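Local structure of bile salt hydrolase/transferase (Clostridium perfringens, 2BJG) at residues A[34-39]-A[47-52]. The protein hydrolyses the amide bond of glycine- and taurine-conjugated bile salts and also joins bile acids to amines as an acyltransferase. Numbering follows the deposited sequence.
Sequences PRNFKC and ELTTKY
Where P34 and F37 meet T50, a single threonine hydroxyl does the work of a backbone group, an example of a side chain helping to extend strand pairing into irregular chain. T50 OG1 gives its proton to P34 O at 2.9 Å, in the carbonyl plane and on a lone pair, and it accepts the N-H of F37 along a nearly straight bond (164°). With chi1 at 62°, OG1 sits between the backbone N and the carbonyl carbon of T50, directed at the loop 34-37, while CG2 packs near F37 O. F37 O accepts T50 N at 3.0 Å, the donor lying well above the carbonyl plane, so F37 is gripped through both its N-H and its C=O. N36, in a left-handed backbone conformation, adds a weak, bent bond from its N to T50 O. Beyond this tight cluster around the buried T50 the chains become a two-stranded antiparallel hairpin, strands 38-40 and 47-49, set apart from the larger sheets of this Ntn-hydrolase fold. C39 and L48 form its hydrogen-bonded pair: C39 N reaches L48 O at 2.6 Å, and L48 N returns to C39 O at 2.8 Å. Their side chains share the inward face, C39 against Y64 and P65, L48 against L107 and A111 of helix 105-112; C39 SG also meets the F37 ring at its edge. The other face, carrying the non-hydrogen-bonded pair of exposed K38 and partly exposed T49, is the more open side. K38 CG passes T49 OG1 at 3.6 Å, and a bend at chi3 (-84°) swings its amine near E47, yet K38 NZ stops 4.1 Å from E47 OE1, beyond a salt bridge. At the other end, R35 CB lies 3.5 Å from K51 O, while the guanidinium group leads away to salt bridges with E73 and D310.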
ATOM      1  N   PRO A  34     -35.112 -28.749  17.283  1.00 28.40           N
ATOM      2  CA  PRO A  34     -34.940 -30.200  17.333  1.00 28.81           C
ATOM      3  C   PRO A  34     -35.215 -30.831  15.965  1.00 29.35           C
ATOM      4  O   PRO A  34     -35.746 -30.163  15.071  1.00 29.19           O
ATOM      5  CB  PRO A  34     -35.978 -30.647  18.373  1.00 28.84           C
ATOM      6  CG  PRO A  34     -37.001 -29.574  18.393  1.00 28.45           C
ATOM      7  CD  PRO A  34     -36.278 -28.295  18.064  1.00 28.40           C
ATOM      8  N   ARG A  35     -34.837 -32.093  15.796  1.00 30.07           N
ATOM      9  CA  ARG A  35     -35.112 -32.792  14.543  1.00 31.08           C
ATOM     10  C   ARG A  35     -36.591 -33.156  14.432  1.00 31.44           C
ATOM     11  O   ARG A  35     -37.324 -33.099  15.421  1.00 31.82           O
ATOM     12  CB  ARG A  35     -34.195 -34.008  14.355  1.00 31.29           C
ATOM     13  CG  ARG A  35     -34.275 -35.072  15.427  1.00 32.12           C
ATOM     14  CD  ARG A  35     -32.967 -35.852  15.501  1.00 33.36           C
ATOM     15  NE  ARG A  35     -32.955 -36.718  16.669  1.00 35.56           N
ATOM     16  CZ  ARG A  35     -31.865 -37.193  17.265  1.00 35.86           C
ATOM     17  NH1 ARG A  35     -30.654 -36.893  16.819  1.00 35.66           N
ATOM     18  NH2 ARG A  35     -31.999 -37.977  18.326  1.00 36.47           N
ATOM     19  N   ASN A  36     -37.018 -33.508  13.220  1.00 32.09           N
ATOM     20  CA  ASN A  36     -38.425 -33.778  12.896  1.00 32.74           C
ATOM     21  C   ASN A  36     -39.377 -32.662  13.356  1.00 33.00           C
ATOM     22  O   ASN A  36     -40.467 -32.924  13.870  1.00 32.96           O
ATOM     23  CB  ASN A  36     -38.860 -35.161  13.417  1.00 33.02           C
ATOM     24  CG  ASN A  36     -40.072 -35.723  12.667  1.00 34.00           C
ATOM     25  OD1 ASN A  36     -40.109 -35.747  11.429  1.00 35.19           O
ATOM     26  ND2 ASN A  36     -41.067 -36.189  13.421  1.00 34.75           N
ATOM     27  N   PHE A  37     -38.947 -31.416  13.164  1.00 33.13           N
ATOM     28  CA  PHE A  37     -39.734 -30.255  13.558  1.00 33.38           C
ATOM     29  C   PHE A  37     -40.266 -29.527  12.334  1.00 33.78           C
ATOM     30  O   PHE A  37     -39.493 -29.115  11.467  1.00 33.67           O
ATOM     31  CB  PHE A  37     -38.897 -29.301  14.416  1.00 33.18           C
ATOM     32  CG  PHE A  37     -39.698 -28.211  15.071  1.00 32.96           C
ATOM     33  CD1 PHE A  37     -40.212 -28.381  16.352  1.00 32.95           C
ATOM     34  CD2 PHE A  37     -39.937 -27.012  14.410  1.00 33.30           C
ATOM     35  CE1 PHE A  37     -40.953 -27.378  16.957  1.00 33.18           C
ATOM     36  CE2 PHE A  37     -40.683 -26.002  15.012  1.00 33.45           C
ATOM     37  CZ  PHE A  37     -41.188 -26.186  16.288  1.00 33.12           C
ATOM     38  N   LYS A  38     -41.586 -29.353  12.276  1.00 34.24           N
ATOM     39  CA  LYS A  38     -42.221 -28.692  11.141  1.00 34.95           C
ATOM     40  C   LYS A  38     -42.250 -27.170  11.306  1.00 35.07           C
ATOM     41  O   LYS A  38     -42.872 -26.636  12.234  1.00 34.92           O
ATOM     42  CB  LYS A  38     -43.636 -29.241  10.903  1.00 35.03           C
ATOM     43  CG  LYS A  38     -44.226 -28.854   9.546  1.00 35.40           C
ATOM     44  CD  LYS A  38     -45.721 -29.139   9.460  1.00 35.89           C
ATOM     45  CE  LYS A  38     -46.000 -30.592   9.085  1.00 37.82           C
ATOM     46  NZ  LYS A  38     -47.458 -30.846   8.877  1.00 38.86           N
ATOM     47  N   CYS A  39     -41.564 -26.484  10.396  1.00 35.37           N
ATOM     48  CA  CYS A  39     -41.587 -25.030  10.331  1.00 35.85           C
ATOM     49  C   CYS A  39     -42.514 -24.620   9.204  1.00 35.99           C
ATOM     50  O   CYS A  39     -42.401 -25.124   8.087  1.00 36.04           O
ATOM     51  CB  CYS A  39     -40.188 -24.470  10.070  1.00 35.86           C
ATOM     52  SG  CYS A  39     -38.927 -25.021  11.225  1.00 36.87           S
ATOM     53  N   GLU A  47     -43.754 -25.006   3.795  1.00 42.23           N
ATOM     54  CA  GLU A  47     -43.368 -25.733   5.007  1.00 41.95           C
ATOM     55  C   GLU A  47     -42.048 -26.488   4.863  1.00 41.23           C
ATOM     56  O   GLU A  47     -41.656 -26.882   3.759  1.00 41.14           O
ATOM     57  CB  GLU A  47     -44.494 -26.670   5.482  1.00 41.94           C
ATOM     58  CG  GLU A  47     -44.839 -27.818   4.535  1.00 42.58           C
ATOM     59  CD  GLU A  47     -45.897 -28.756   5.106  1.00 42.96           C
ATOM     60  OE1 GLU A  47     -45.565 -29.936   5.355  1.00 44.32           O
ATOM     61  OE2 GLU A  47     -47.052 -28.313   5.309  1.00 44.43           O
ATOM     62  N   LEU A  48     -41.376 -26.678   5.996  1.00 40.39           N
ATOM     63  CA  LEU A  48     -40.122 -27.409   6.060  1.00 39.54           C
ATOM     64  C   LEU A  48     -40.076 -28.221   7.353  1.00 38.79           C
ATOM     65  O   LEU A  48     -40.245 -27.666   8.443  1.00 38.81           O
ATOM     66  CB  LEU A  48     -38.945 -26.422   6.002  1.00 39.77           C
ATOM     67  CG  LEU A  48     -37.505 -26.937   5.895  1.00 40.17           C
ATOM     68  CD1 LEU A  48     -36.590 -25.858   5.332  1.00 40.50           C
ATOM     69  CD2 LEU A  48     -36.979 -27.423   7.235  1.00 40.71           C
ATOM     70  N   THR A  49     -39.850 -29.529   7.229  1.00 37.70           N
ATOM     71  CA  THR A  49     -39.659 -30.392   8.395  1.00 36.71           C
ATOM     72  C   THR A  49     -38.195 -30.806   8.499  1.00 36.00           C
ATOM     73  O   THR A  49     -37.657 -31.450   7.589  1.00 35.96           O
ATOM     74  CB  THR A  49     -40.565 -31.648   8.357  1.00 36.81           C
ATOM     75  OG1 THR A  49     -41.925 -31.258   8.120  1.00 36.80           O
ATOM     76  CG2 THR A  49     -40.482 -32.415   9.678  1.00 36.58           C
ATOM     77  N   THR A  50     -37.556 -30.429   9.607  1.00 34.93           N
ATOM     78  CA  THR A  50     -36.137 -30.709   9.816  1.00 33.89           C
ATOM     79  C   THR A  50     -35.877 -32.213   9.871  1.00 33.52           C
ATOM     80  O   THR A  50     -36.627 -32.959  10.506  1.00 33.36           O
ATOM     81  CB  THR A  50     -35.594 -30.047  11.113  1.00 33.89           C
ATOM     82  OG1 THR A  50     -36.283 -30.568  12.256  1.00 33.27           O
ATOM     83  CG2 THR A  50     -35.760 -28.537  11.071  1.00 33.30           C
ATOM     84  N   LYS A  51     -34.823 -32.655   9.192  1.00 32.72           N
ATOM     85  CA  LYS A  51     -34.358 -34.033   9.316  1.00 32.40           C
ATOM     86  C   LYS A  51     -33.320 -34.117  10.438  1.00 31.44           C
ATOM     87  O   LYS A  51     -33.249 -35.112  11.159  1.00 31.62           O
ATOM     88  CB  LYS A  51     -33.783 -34.530   7.982  1.00 32.47           C
ATOM     89  CG  LYS A  51     -33.277 -35.969   7.983  1.00 33.24           C
ATOM     90  CD  LYS A  51     -32.669 -36.336   6.629  1.00 33.49           C
ATOM     91  CE  LYS A  51     -32.092 -37.752   6.645  1.00 35.40           C
ATOM     92  NZ  LYS A  51     -31.632 -38.188   5.284  1.00 36.48           N
ATOM     93  N   TYR A  52     -32.530 -33.057  10.584  1.00 30.45           N
ATOM     94  CA  TYR A  52     -31.500 -32.985  11.616  1.00 29.35           C
ATOM     95  C   TYR A  52     -31.728 -31.796  12.530  1.00 28.45           C
ATOM     96  O   TYR A  52     -32.224 -30.759  12.089  1.00 28.45           O
ATOM     97  CB  TYR A  52     -30.117 -32.855  10.975  1.00 29.61           C
ATOM     98  CG  TYR A  52     -29.772 -33.960  10.008  1.00 29.61           C
ATOM     99  CD1 TYR A  52     -29.599 -35.268  10.453  1.00 29.72           C
ATOM    100  CD2 TYR A  52     -29.608 -33.696   8.649  1.00 29.62           C
ATOM    101  CE1 TYR A  52     -29.278 -36.291   9.567  1.00 30.22           C
ATOM    102  CE2 TYR A  52     -29.287 -34.709   7.754  1.00 29.70           C
ATOM    103  CZ  TYR A  52     -29.122 -36.003   8.221  1.00 30.33           C
ATOM    104  OH  TYR A  52     -28.800 -37.013   7.344  1.00 30.61           O
TER